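PDB 7A0Q: CrtC domain-containing protein from Fusarium vanettenii 77-13-4, which probably catalyses the hydration of the plant phytoalexin kievitone, as a probably secreted lyase that may help the fungus detoxify it. Local coordinates for residues T173-L178 and S234-S239; W204-W209 and W219-L224; L285-K290 and G337-V342. All coordinates share one frame; numbering follows the deposited sequence.

Contact 1: residues T173-L178 and S234-S239; sequences TWEFGL and SAWIFS. With NAG (2-acetamido-2-deoxy-beta-D-glucopyranose), chain C.
E175 and W236 meet through one polar bond: the indole NE1 of W236 gives its hydrogen to OE1 of E175 at 2.8 Å, bent to 143° at the hydrogen. The syn lone pair of OE1 takes it, OE1 lying a little out of the indole plane. The glutamate extends outward from strand 171-189: CG stands anti to the backbone N (chi1 -178°) and the chain stays extended, so the carboxylate reaches right across to strand 232-240. It arrives at the rim of the indole, with CD close to the ring plane and the carboxylate turned 71° against it. OE2 of E175 is 3.7 Å from CZ2 of W236.

This is the tight part. The W236 ring also meets the rings of W221, W219 and F166, and all three touching residues are buried. The slacker side lies toward S234, whose OG stays 4.0 Å from OE2 of E175. A water fills in between, giving a hydrogen to S234 OG at 2.8 Å and a weak, 3.3 Å bond to E175 OE2. The serine itself is held chiefly by N160 OD1, and W221 NE1 also bonds to its OG. Farther along the strand, the backbone O of I237 lies 3.1 Å from C8 of the N-acetylglucosamine of the protein's own glycan.

The contact joins the first lipocalin domain to the outer wall of the eight-stranded barrel of the second. One carboxylate oxygen takes a direct indole N-H, the other only a weak water bond across this contact; the indole probably does most to orient the acid in the cleft between the domains, where an imidazole lies about 4 Å from its side chain, consistent with a pocket lined by polar and aromatic groups.

Contact 2: residues W204-W209 and W219-L224; sequences WYDRQW and WTWFQL. With NAG (2-acetamido-2-deoxy-beta-D-glucopyranose), chain C; IMD (imidazole), chain F.
Q223 OE1 is gripped by Y64 OH and H225 NE2, and with Q223 NE2 bonded to S62 the amide is held flat over the indole of W204, the two planes 20° apart. Here strand 202-210 of the first lipocalin domain faces strand 218-225 of the second domain's antiparallel barrel, backbones too far apart to pair, so side chains do the joining. CG of Q223 lies over the six-membered ring of W204 as a CH-pi contact, 3.3 Å from the ring centroid, and the bend at the second torsion then lays the amide over the indole. CG of W204 stands anti to the backbone N (chi1 179°), carrying the indole toward the barrel.

W221 approaches the same indole edge-on in an offset edge-to-face pair, its CH2 atom 4.0 Å from NE1 of W204. That NE1 is already committed: it gives a nearly straight (177°) bond of 2.8 Å to D206 OD1 on its own strand, fixing one oxygen of the aspartate. D206 OD2 takes a hydrogen from N3 of a bound imidazole, probably from the crystallisation liquor. The imidazole also lies over one face of W221, with its C2 3.4 Å from CD2 of W221.

Contact 3: residues L285-K290 and G337-V342; sequences LDWKLK and GLVEIV. With IMD (imidazole), chain F.
Segments 285-290 and 337-342 are extended strands of the same closed barrel, fifth and eighth in its order, and they reach each other across its interior because W287 on one and V339 and I341 on the other all point inward. The W287 indole is the broad surface. V339 covers one face near the rim: CG2 sits over it, while CG1, set between the backbone N and the carbonyl carbon (chi1 63°), comes 3.7 Å from CH2 of W287. I341 takes the edge instead. Its chain runs straight out beyond CG1 (chi2 176°) and lays CD1 near the ring plane, 3.8 Å from CZ2 of W287. F222 adds an edge-to-face ring contact to the same indole.

Between V339 and I341 the alternation of the strand turns E340 to the outside of the barrel. Its OE2 accepts a hydrogen from N1 of the bound imidazole at 2.6 Å and is also bonded to W219 NE1.

Across the barrel, then, the chemistry is purely apolar, methyl groups against an indole, so shape and burial hold this side together, while the carboxylate of E340 faces the cleft on the outer side.

Contacts 1 and 2 are close, their centres about 6 Å apart, and contact 2 is nested along the chain inside the loop that contact 1 closes. Each pairs a strand of the first lipocalin domain (171-189 or 202-210, neighbours there) with one of the second (232-240 or 218-225, also neighbours). In the cleft between them, OE2 of E175 comes within 2.6 Å of OD2 of D206. Contact 3 follows in sequence, its centre about 12 Å from contact 2 and 13 Å from contact 1, inside the barrel of the second domain; a probable W221 O to E340 N hydrogen bond joins neighbouring strands 219-224 and 337-342. The imidazole bridges D206 and E340, consistent with a pocket built by both domains.

Contact 1: residues T173-L178 and S234-S239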
loop_
_atom_site.group_PDB
_atom_site.type_symbol
_atom_site.label_atom_id
_atom_site.label_comp_id
_atom_site.label_asym_id
_atom_site.label_seq_id
_atom_site.Cartn_x
_atom_site.Cartn_y
_atom_site.Cartn_z
ATOM N N THR A 173 9.008 -11.903 -6.875
ATOM C CA THR A 173 8.783 -11.041 -5.728
ATOM C C THR A 173 8.093 -11.838 -4.634
ATOM O O THR A 173 7.442 -12.857 -4.879
ATOM C CB THR A 173 7.954 -9.792 -6.076
ATOM O OG1 THR A 173 8.088 -8.825 -5.015
ATOM C CG2 THR A 173 6.476 -10.132 -6.249
ATOM N N TRP A 174 8.280 -11.364 -3.406
ATOM C CA TRP A 174 7.600 -11.894 -2.232
ATOM C C TRP A 174 6.864 -10.730 -1.604
ATOM O O TRP A 174 7.456 -9.669 -1.416
ATOM C CB TRP A 174 8.594 -12.499 -1.226
ATOM C CG TRP A 174 9.249 -13.739 -1.738
ATOM C CD1 TRP A 174 8.856 -15.022 -1.518
ATOM C CD2 TRP A 174 10.408 -13.807 -2.574
ATOM N NE1 TRP A 174 9.698 -15.898 -2.174
ATOM C CE2 TRP A 174 10.661 -15.173 -2.826
ATOM C CE3 TRP A 174 11.253 -12.844 -3.140
ATOM C CZ2 TRP A 174 11.730 -15.603 -3.617
ATOM C CZ3 TRP A 174 12.317 -13.275 -3.932
ATOM C CH2 TRP A 174 12.543 -14.643 -4.157
ATOM N N GLU A 175 5.571 -10.907 -1.326
ATOM C CA GLU A 175 4.774 -9.781 -0.852
ATOM C C GLU A 175 3.637 -10.263 0.040
ATOM O O GLU A 175 2.911 -11.191 -0.323
ATOM C CB GLU A 175 4.199 -8.982 -2.037
ATOM C CG GLU A 175 3.371 -7.749 -1.608
ATOM C CD GLU A 175 2.414 -7.250 -2.691
ATOM O OE1 GLU A 175 2.213 -7.954 -3.711
ATOM O OE2 GLU A 175 1.833 -6.159 -2.515
ATOM N N PHE A 176 3.464 -9.612 1.198
ATOM C CA PHE A 176 2.265 -9.817 2.001
ATOM C C PHE A 176 1.715 -8.475 2.467
ATOM O O PHE A 176 2.448 -7.499 2.644
ATOM C CB PHE A 176 2.499 -10.765 3.204
ATOM C CG PHE A 176 3.507 -10.272 4.220
ATOM C CD1 PHE A 176 4.849 -10.651 4.132
ATOM C CD2 PHE A 176 3.105 -9.502 5.299
ATOM C CE1 PHE A 176 5.770 -10.241 5.072
ATOM C CE2 PHE A 176 4.036 -9.084 6.245
ATOM C CZ PHE A 176 5.363 -9.451 6.124
ATOM N N GLY A 177 0.399 -8.442 2.623
ATOM C CA GLY A 177 -0.298 -7.272 3.134
ATOM C C GLY A 177 -0.973 -7.620 4.447
ATOM O O GLY A 177 -1.508 -8.719 4.605
ATOM N N LEU A 178 -0.935 -6.681 5.389
ATOM C CA LEU A 178 -1.681 -6.796 6.637
ATOM C C LEU A 178 -2.749 -5.716 6.572
ATOM O O LEU A 178 -2.446 -4.537 6.802
ATOM C CB LEU A 178 -0.759 -6.588 7.845
ATOM C CG LEU A 178 0.478 -7.490 7.839
ATOM C CD1 LEU A 178 1.434 -7.193 8.997
ATOM C CD2 LEU A 178 0.078 -8.962 7.811
ATOM N N SER A 234 -5.738 -7.257 -3.234
ATOM C CA SER A 234 -4.430 -6.738 -3.631
ATOM C C SER A 234 -4.228 -7.133 -5.089
ATOM O O SER A 234 -4.056 -8.313 -5.390
ATOM C CB SER A 234 -3.335 -7.316 -2.731
ATOM O OG SER A 234 -2.034 -6.959 -3.150
ATOM N N ALA A 235 -4.302 -6.159 -6.002
ATOM C CA ALA A 235 -4.397 -6.450 -7.431
ATOM C C ALA A 235 -3.262 -5.783 -8.189
ATOM O O ALA A 235 -3.012 -4.587 -8.013
ATOM C CB ALA A 235 -5.744 -5.973 -7.996
ATOM N N TRP A 236 -2.626 -6.542 -9.082
ATOM C CA TRP A 236 -1.484 -6.062 -9.855
ATOM C C TRP A 236 -1.778 -6.115 -11.349
ATOM O O TRP A 236 -2.285 -7.123 -11.855
ATOM C CB TRP A 236 -0.238 -6.915 -9.599
ATOM C CG TRP A 236 0.422 -6.723 -8.256
ATOM C CD1 TRP A 236 0.185 -7.437 -7.123
ATOM C CD2 TRP A 236 1.469 -5.801 -7.950
ATOM N NE1 TRP A 236 1.009 -6.991 -6.099
ATOM C CE2 TRP A 236 1.807 -5.986 -6.587
ATOM C CE3 TRP A 236 2.142 -4.817 -8.689
ATOM C CZ2 TRP A 236 2.802 -5.237 -5.961
ATOM C CZ3 TRP A 236 3.132 -4.082 -8.067
ATOM C CH2 TRP A 236 3.452 -4.291 -6.714
ATOM N N ILE A 237 -1.380 -5.060 -12.064
ATOM C CA ILE A 237 -1.463 -5.027 -13.530
ATOM C C ILE A 237 -0.139 -4.492 -14.066
ATOM O O ILE A 237 0.290 -3.399 -13.684
ATOM C CB ILE A 237 -2.631 -4.158 -14.027
ATOM C CG1 ILE A 237 -3.940 -4.560 -13.346
ATOM C CG2 ILE A 237 -2.760 -4.274 -15.545
ATOM C CD1 ILE A 237 -4.257 -3.710 -12.126
ATOM N N PHE A 238 0.504 -5.256 -14.950
ATOM C CA PHE A 238 1.737 -4.806 -15.602
ATOM C C PHE A 238 2.088 -5.797 -16.700
ATOM O O PHE A 238 1.610 -6.930 -16.710
ATOM C CB PHE A 238 2.917 -4.658 -14.621
ATOM C CG PHE A 238 3.217 -5.908 -13.823
ATOM C CD1 PHE A 238 4.029 -6.905 -14.348
ATOM C CD2 PHE A 238 2.698 -6.075 -12.540
ATOM C CE1 PHE A 238 4.318 -8.055 -13.631
ATOM C CE2 PHE A 238 2.977 -7.234 -11.807
ATOM C CZ PHE A 238 3.792 -8.222 -12.348
ATOM N N SER A 239 2.947 -5.360 -17.614
ATOM C CA SER A 239 3.399 -6.230 -18.692
ATOM C C SER A 239 4.647 -6.999 -18.287
ATOM O O SER A 239 5.514 -6.478 -17.576
ATOM C CB SER A 239 3.697 -5.412 -19.947
ATOM O OG SER A 239 2.547 -4.722 -20.387
HETATM C C1 NAG C . 2.229 1.277 -18.256
HETATM C C2 NAG C . 0.720 1.239 -18.096
HETATM C C3 NAG C . 0.041 1.291 -19.466
HETATM C C4 NAG C . 0.561 2.442 -20.318
HETATM C C5 NAG C . 2.083 2.492 -20.335
HETATM C C6 NAG C . 2.609 3.772 -20.939
HETATM C C7 NAG C . -0.338 0.058 -16.216
HETATM C C8 NAG C . -0.749 -1.276 -15.680
HETATM N N2 NAG C . 0.294 0.041 -17.391
HETATM O O3 NAG C . -1.363 1.427 -19.267
HETATM O O4 NAG C . 0.146 2.227 -21.663
HETATM O O5 NAG C . 2.602 2.443 -18.997
HETATM O O6 NAG C . 2.120 4.900 -20.226
HETATM O O7 NAG C . -0.547 1.099 -15.602
HETATM O O HOH W 1 -0.750 -7.073 -0.612
#

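Contact 2: residues W204-W209 and W219-L224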
loop_
_atom_site.group_PDB
_atom_site.type_symbol
_atom_site.label_atom_id
_atom_site.label_comp_id
_atom_site.label_asym_id
_atom_site.label_seq_id
_atom_site.Cartn_x
_atom_site.Cartn_y
_atom_site.Cartn_z
ATOM N N TRP A 204 -3.083 -0.545 6.461
ATOM C CA TRP A 204 -2.628 -1.621 5.596
ATOM C C TRP A 204 -1.115 -1.491 5.535
ATOM O O TRP A 204 -0.592 -0.488 5.034
ATOM C CB TRP A 204 -3.243 -1.523 4.204
ATOM C CG TRP A 204 -2.793 -2.616 3.239
ATOM C CD1 TRP A 204 -1.507 -2.912 2.846
ATOM C CD2 TRP A 204 -3.644 -3.533 2.545
ATOM N NE1 TRP A 204 -1.517 -3.958 1.941
ATOM C CE2 TRP A 204 -2.817 -4.355 1.744
ATOM C CE3 TRP A 204 -5.028 -3.733 2.515
ATOM C CZ2 TRP A 204 -3.335 -5.359 0.923
ATOM C CZ3 TRP A 204 -5.541 -4.727 1.686
ATOM C CH2 TRP A 204 -4.696 -5.533 0.916
ATOM N N TYR A 205 -0.425 -2.483 6.077
ATOM C CA TYR A 205 1.022 -2.574 5.999
ATOM C C TYR A 205 1.375 -3.570 4.899
ATOM O O TYR A 205 0.867 -4.695 4.889
ATOM C CB TYR A 205 1.590 -3.013 7.351
ATOM C CG TYR A 205 3.064 -3.326 7.310
ATOM C CD1 TYR A 205 4.005 -2.297 7.422
ATOM C CD2 TYR A 205 3.518 -4.637 7.185
ATOM C CE1 TYR A 205 5.357 -2.568 7.387
ATOM C CE2 TYR A 205 4.880 -4.919 7.142
ATOM C CZ TYR A 205 5.784 -3.881 7.253
ATOM O OH TYR A 205 7.129 -4.166 7.227
ATOM N N ASP A 206 2.217 -3.152 3.959
ATOM C CA ASP A 206 2.593 -4.012 2.843
ATOM C C ASP A 206 4.103 -4.198 2.823
ATOM O O ASP A 206 4.858 -3.218 2.827
ATOM C CB ASP A 206 2.118 -3.445 1.496
ATOM C CG ASP A 206 1.773 -4.534 0.514
ATOM O OD1 ASP A 206 0.710 -5.164 0.676
ATOM O OD2 ASP A 206 2.578 -4.765 -0.407
ATOM N N ARG A 207 4.535 -5.450 2.792
ATOM C CA ARG A 207 5.949 -5.808 2.815
ATOM C C ARG A 207 6.295 -6.537 1.528
ATOM O O ARG A 207 5.635 -7.518 1.181
ATOM C CB ARG A 207 6.234 -6.701 4.025
ATOM C CG ARG A 207 7.614 -7.270 4.061
ATOM C CD ARG A 207 8.660 -6.231 4.401
ATOM N NE ARG A 207 9.975 -6.875 4.487
ATOM C CZ ARG A 207 11.033 -6.542 3.748
ATOM N NH1 ARG A 207 10.957 -5.545 2.852
ATOM N NH2 ARG A 207 12.176 -7.196 3.917
ATOM N N GLN A 208 7.323 -6.070 0.826
ATOM C CA GLN A 208 7.646 -6.646 -0.475
ATOM C C GLN A 208 9.146 -6.649 -0.686
ATOM O O GLN A 208 9.810 -5.641 -0.448
ATOM C CB GLN A 208 6.966 -5.866 -1.607
ATOM C CG GLN A 208 7.153 -6.528 -2.976
ATOM C CD GLN A 208 6.232 -5.959 -4.029
ATOM O OE1 GLN A 208 5.488 -5.007 -3.775
ATOM N NE2 GLN A 208 6.271 -6.544 -5.230
ATOM N N TRP A 209 9.670 -7.769 -1.182
ATOM C CA TRP A 209 11.096 -7.847 -1.480
ATOM C C TRP A 209 11.271 -8.774 -2.679
ATOM O O TRP A 209 10.387 -9.568 -2.993
ATOM C CB TRP A 209 11.906 -8.291 -0.242
ATOM C CG TRP A 209 11.675 -9.695 0.286
ATOM C CD1 TRP A 209 12.530 -10.757 0.172
ATOM C CD2 TRP A 209 10.537 -10.178 1.020
ATOM N NE1 TRP A 209 11.997 -11.862 0.784
ATOM C CE2 TRP A 209 10.773 -11.543 1.305
ATOM C CE3 TRP A 209 9.336 -9.594 1.450
ATOM C CZ2 TRP A 209 9.863 -12.325 2.016
ATOM C CZ3 TRP A 209 8.422 -10.376 2.127
ATOM C CH2 TRP A 209 8.693 -11.733 2.407
ATOM N N TRP A 219 3.588 -0.174 -13.488
ATOM C CA TRP A 219 2.466 -0.984 -13.040
ATOM C C TRP A 219 1.395 -0.101 -12.428
ATOM O O TRP A 219 1.623 1.069 -12.106
ATOM C CB TRP A 219 2.903 -2.051 -12.019
ATOM C CG TRP A 219 3.515 -1.510 -10.736
ATOM C CD1 TRP A 219 2.848 -1.046 -9.634
ATOM C CD2 TRP A 219 4.911 -1.425 -10.425
ATOM N NE1 TRP A 219 3.747 -0.665 -8.664
ATOM C CE2 TRP A 219 5.017 -0.890 -9.120
ATOM C CE3 TRP A 219 6.081 -1.736 -11.125
ATOM C CZ2 TRP A 219 6.246 -0.670 -8.504
ATOM C CZ3 TRP A 219 7.305 -1.516 -10.510
ATOM C CH2 TRP A 219 7.375 -0.984 -9.212
ATOM N N THR A 220 0.220 -0.694 -12.256
ATOM C CA THR A 220 -0.800 -0.177 -11.357
ATOM C C THR A 220 -1.095 -1.256 -10.328
ATOM O O THR A 220 -1.244 -2.434 -10.687
ATOM C CB THR A 220 -2.076 0.211 -12.110
ATOM O OG1 THR A 220 -1.761 1.223 -13.079
ATOM C CG2 THR A 220 -3.135 0.758 -11.145
ATOM N N TRP A 221 -1.175 -0.847 -9.057
ATOM C CA TRP A 221 -1.556 -1.727 -7.957
ATOM C C TRP A 221 -2.775 -1.144 -7.259
ATOM O O TRP A 221 -2.807 0.054 -6.948
ATOM C CB TRP A 221 -0.403 -1.891 -6.960
ATOM C CG TRP A 221 -0.701 -2.748 -5.744
ATOM C CD1 TRP A 221 -0.914 -4.103 -5.729
ATOM C CD2 TRP A 221 -0.780 -2.312 -4.377
ATOM N NE1 TRP A 221 -1.131 -4.535 -4.430
ATOM C CE2 TRP A 221 -1.055 -3.457 -3.587
ATOM C CE3 TRP A 221 -0.644 -1.070 -3.745
ATOM C CZ2 TRP A 221 -1.194 -3.394 -2.198
ATOM C CZ3 TRP A 221 -0.780 -1.005 -2.352
ATOM C CH2 TRP A 221 -1.064 -2.163 -1.600
ATOM N N PHE A 222 -3.757 -1.994 -6.989
ATOM C CA PHE A 222 -4.937 -1.618 -6.225
ATOM C C PHE A 222 -4.968 -2.346 -4.888
ATOM O O PHE A 222 -4.733 -3.560 -4.814
ATOM C CB PHE A 222 -6.226 -1.945 -6.975
ATOM C CG PHE A 222 -6.463 -1.095 -8.179
ATOM C CD1 PHE A 222 -7.079 0.146 -8.054
ATOM C CD2 PHE A 222 -6.088 -1.536 -9.441
ATOM C CE1 PHE A 222 -7.308 0.944 -9.170
ATOM C CE2 PHE A 222 -6.322 -0.747 -10.566
ATOM C CZ PHE A 222 -6.930 0.485 -10.435
ATOM N N GLN A 223 -5.325 -1.599 -3.849
ATOM C CA GLN A 223 -5.548 -2.108 -2.501
ATOM C C GLN A 223 -6.988 -1.759 -2.151
ATOM O O GLN A 223 -7.306 -0.580 -1.983
ATOM C CB GLN A 223 -4.568 -1.454 -1.529
ATOM C CG GLN A 223 -4.798 -1.839 -0.084
ATOM C CD GLN A 223 -4.420 -0.745 0.897
ATOM O OE1 GLN A 223 -5.204 -0.413 1.786
ATOM N NE2 GLN A 223 -3.209 -0.193 0.760
ATOM N N LEU A 224 -7.866 -2.759 -2.050
ATOM C CA LEU A 224 -9.297 -2.486 -1.931
ATOM C C LEU A 224 -9.900 -3.063 -0.655
ATOM O O LEU A 224 -9.606 -4.201 -0.264
ATOM C CB LEU A 224 -10.068 -3.026 -3.142
ATOM C CG LEU A 224 -9.528 -2.599 -4.511
ATOM C CD1 LEU A 224 -10.353 -3.245 -5.627
ATOM C CD2 LEU A 224 -9.468 -1.060 -4.659
HETATM C C1 NAG C . 2.229 1.277 -18.256
HETATM C C2 NAG C . 0.720 1.239 -18.096
HETATM C C3 NAG C . 0.041 1.291 -19.466
HETATM C C4 NAG C . 0.561 2.442 -20.318
HETATM C C5 NAG C . 2.083 2.492 -20.335
HETATM C C6 NAG C . 2.609 3.772 -20.939
HETATM C C7 NAG C . -0.338 0.058 -16.216
HETATM C C8 NAG C . -0.749 -1.276 -15.680
HETATM N N2 NAG C . 0.294 0.041 -17.391
HETATM O O3 NAG C . -1.363 1.427 -19.267
HETATM O O4 NAG C . 0.146 2.227 -21.663
HETATM O O5 NAG C . 2.602 2.443 -18.997
HETATM O O6 NAG C . 2.120 4.900 -20.226
HETATM O O7 NAG C . -0.547 1.099 -15.602
HETATM N N1 IMD F . 2.879 -1.257 -3.871
HETATM C C2 IMD F . 2.531 -2.529 -3.568
HETATM N N3 IMD F . 2.431 -2.628 -2.218
HETATM C C4 IMD F . 2.707 -1.428 -1.680
HETATM C C5 IMD F . 2.987 -0.561 -2.719
#

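Contact 3: residues L285-K290 and G337-V342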
loop_
_atom_site.group_PDB
_atom_site.type_symbol
_atom_site.label_atom_id
_atom_site.label_comp_id
_atom_site.label_asym_id
_atom_site.label_seq_id
_atom_site.Cartn_x
_atom_site.Cartn_y
_atom_site.Cartn_z
ATOM N N LEU A 285 -7.388 8.910 -13.783
ATOM C CA LEU A 285 -7.980 9.125 -12.465
ATOM C C LEU A 285 -9.249 8.310 -12.231
ATOM O O LEU A 285 -9.892 8.475 -11.194
ATOM C CB LEU A 285 -8.272 10.611 -12.237
ATOM C CG LEU A 285 -7.055 11.515 -12.062
ATOM C CD1 LEU A 285 -7.505 12.916 -11.688
ATOM C CD2 LEU A 285 -6.101 10.970 -10.988
ATOM N N ASP A 286 -9.624 7.435 -13.161
ATOM C CA ASP A 286 -10.731 6.509 -12.967
ATOM C C ASP A 286 -10.361 5.196 -13.636
ATOM O O ASP A 286 -9.522 5.164 -14.534
ATOM C CB ASP A 286 -12.053 7.048 -13.547
ATOM C CG ASP A 286 -12.473 8.361 -12.906
ATOM O OD1 ASP A 286 -13.185 8.331 -11.882
ATOM O OD2 ASP A 286 -12.069 9.425 -13.416
ATOM N N TRP A 287 -10.980 4.110 -13.172
ATOM C CA TRP A 287 -10.648 2.775 -13.657
ATOM C C TRP A 287 -11.884 1.891 -13.620
ATOM O O TRP A 287 -12.825 2.124 -12.854
ATOM C CB TRP A 287 -9.532 2.106 -12.816
ATOM C CG TRP A 287 -8.261 2.885 -12.746
ATOM C CD1 TRP A 287 -7.148 2.715 -13.516
ATOM C CD2 TRP A 287 -7.973 3.966 -11.858
ATOM N NE1 TRP A 287 -6.189 3.635 -13.170
ATOM C CE2 TRP A 287 -6.671 4.415 -12.152
ATOM C CE3 TRP A 287 -8.693 4.599 -10.840
ATOM C CZ2 TRP A 287 -6.075 5.477 -11.470
ATOM C CZ3 TRP A 287 -8.098 5.649 -10.163
ATOM C CH2 TRP A 287 -6.799 6.076 -10.482
ATOM N N LYS A 288 -11.849 0.843 -14.438
ATOM C CA LYS A 288 -12.734 -0.299 -14.290
ATOM C C LYS A 288 -11.898 -1.555 -14.090
ATOM O O LYS A 288 -10.864 -1.731 -14.745
ATOM C CB LYS A 288 -13.650 -0.465 -15.514
ATOM C CG LYS A 288 -14.816 0.519 -15.536
ATOM C CD LYS A 288 -15.749 0.278 -16.720
ATOM C CE LYS A 288 -16.215 1.591 -17.334
ATOM N NZ LYS A 288 -17.508 1.452 -18.071
ATOM N N LEU A 289 -12.352 -2.423 -13.184
ATOM C CA LEU A 289 -11.780 -3.750 -13.000
ATOM C C LEU A 289 -12.893 -4.774 -13.106
ATOM O O LEU A 289 -13.945 -4.618 -12.481
ATOM C CB LEU A 289 -11.095 -3.900 -11.641
ATOM C CG LEU A 289 -9.912 -2.984 -11.332
ATOM C CD1 LEU A 289 -9.566 -3.053 -9.843
ATOM C CD2 LEU A 289 -8.702 -3.345 -12.172
ATOM N N LYS A 290 -12.654 -5.823 -13.877
ATOM C CA LYS A 290 -13.547 -6.974 -13.950
ATOM C C LYS A 290 -12.737 -8.148 -13.416
ATOM O O LYS A 290 -11.825 -8.617 -14.097
ATOM C CB LYS A 290 -13.992 -7.203 -15.391
ATOM C CG LYS A 290 -14.800 -8.445 -15.646
ATOM C CD LYS A 290 -15.638 -8.280 -16.908
ATOM C CE LYS A 290 -16.769 -9.286 -16.944
ATOM N NZ LYS A 290 -17.403 -9.408 -15.604
ATOM N N GLY A 337 -10.058 2.508 -0.913
ATOM C CA GLY A 337 -8.736 1.905 -0.869
ATOM C C GLY A 337 -7.706 2.833 -1.451
ATOM O O GLY A 337 -7.807 4.056 -1.320
ATOM N N LEU A 338 -6.713 2.239 -2.108
ATOM C CA LEU A 338 -5.611 3.016 -2.656
ATOM C C LEU A 338 -5.214 2.469 -4.019
ATOM O O LEU A 338 -5.249 1.254 -4.251
ATOM C CB LEU A 338 -4.406 3.006 -1.700
ATOM C CG LEU A 338 -3.156 3.773 -2.156
ATOM C CD1 LEU A 338 -2.512 4.509 -0.988
ATOM C CD2 LEU A 338 -2.148 2.826 -2.835
ATOM N N VAL A 339 -4.861 3.377 -4.928
ATOM C CA VAL A 339 -4.245 3.019 -6.199
ATOM C C VAL A 339 -2.809 3.514 -6.188
ATOM O O VAL A 339 -2.529 4.648 -5.770
ATOM C CB VAL A 339 -5.020 3.579 -7.407
ATOM C CG1 VAL A 339 -5.036 5.098 -7.398
ATOM C CG2 VAL A 339 -4.399 3.045 -8.686
ATOM N N GLU A 340 -1.890 2.646 -6.596
ATOM C CA GLU A 340 -0.502 3.014 -6.817
ATOM C C GLU A 340 -0.201 2.932 -8.305
ATOM O O GLU A 340 -0.508 1.921 -8.946
ATOM C CB GLU A 340 0.436 2.097 -6.035
ATOM C CG GLU A 340 1.887 2.265 -6.407
ATOM C CD GLU A 340 2.779 1.379 -5.583
ATOM O OE1 GLU A 340 3.177 1.813 -4.483
ATOM O OE2 GLU A 340 3.066 0.244 -6.011
ATOM N N ILE A 341 0.373 4.001 -8.855
ATOM C CA ILE A 341 0.827 4.021 -10.242
ATOM C C ILE A 341 2.304 4.353 -10.226
ATOM O O ILE A 341 2.699 5.435 -9.768
ATOM C CB ILE A 341 0.059 5.032 -11.103
ATOM C CG1 ILE A 341 -1.451 4.844 -10.944
ATOM C CG2 ILE A 341 0.453 4.860 -12.557
ATOM C CD1 ILE A 341 -2.274 5.877 -11.706
ATOM N N VAL A 342 3.123 3.423 -10.706
ATOM C CA VAL A 342 4.572 3.543 -10.632
ATOM C C VAL A 342 5.162 3.274 -12.006
ATOM O O VAL A 342 4.750 2.331 -12.687
ATOM C CB VAL A 342 5.183 2.572 -9.597
ATOM C CG1 VAL A 342 6.710 2.485 -9.765
ATOM C CG2 VAL A 342 4.818 3.004 -8.180
HETATM N N1 IMD F . 2.879 -1.257 -3.871
HETATM C C2 IMD F . 2.531 -2.529 -3.568
HETATM N N3 IMD F . 2.431 -2.628 -2.218
HETATM C C4 IMD F . 2.707 -1.428 -1.680
HETATM C C5 IMD F . 2.987 -0.561 -2.719
#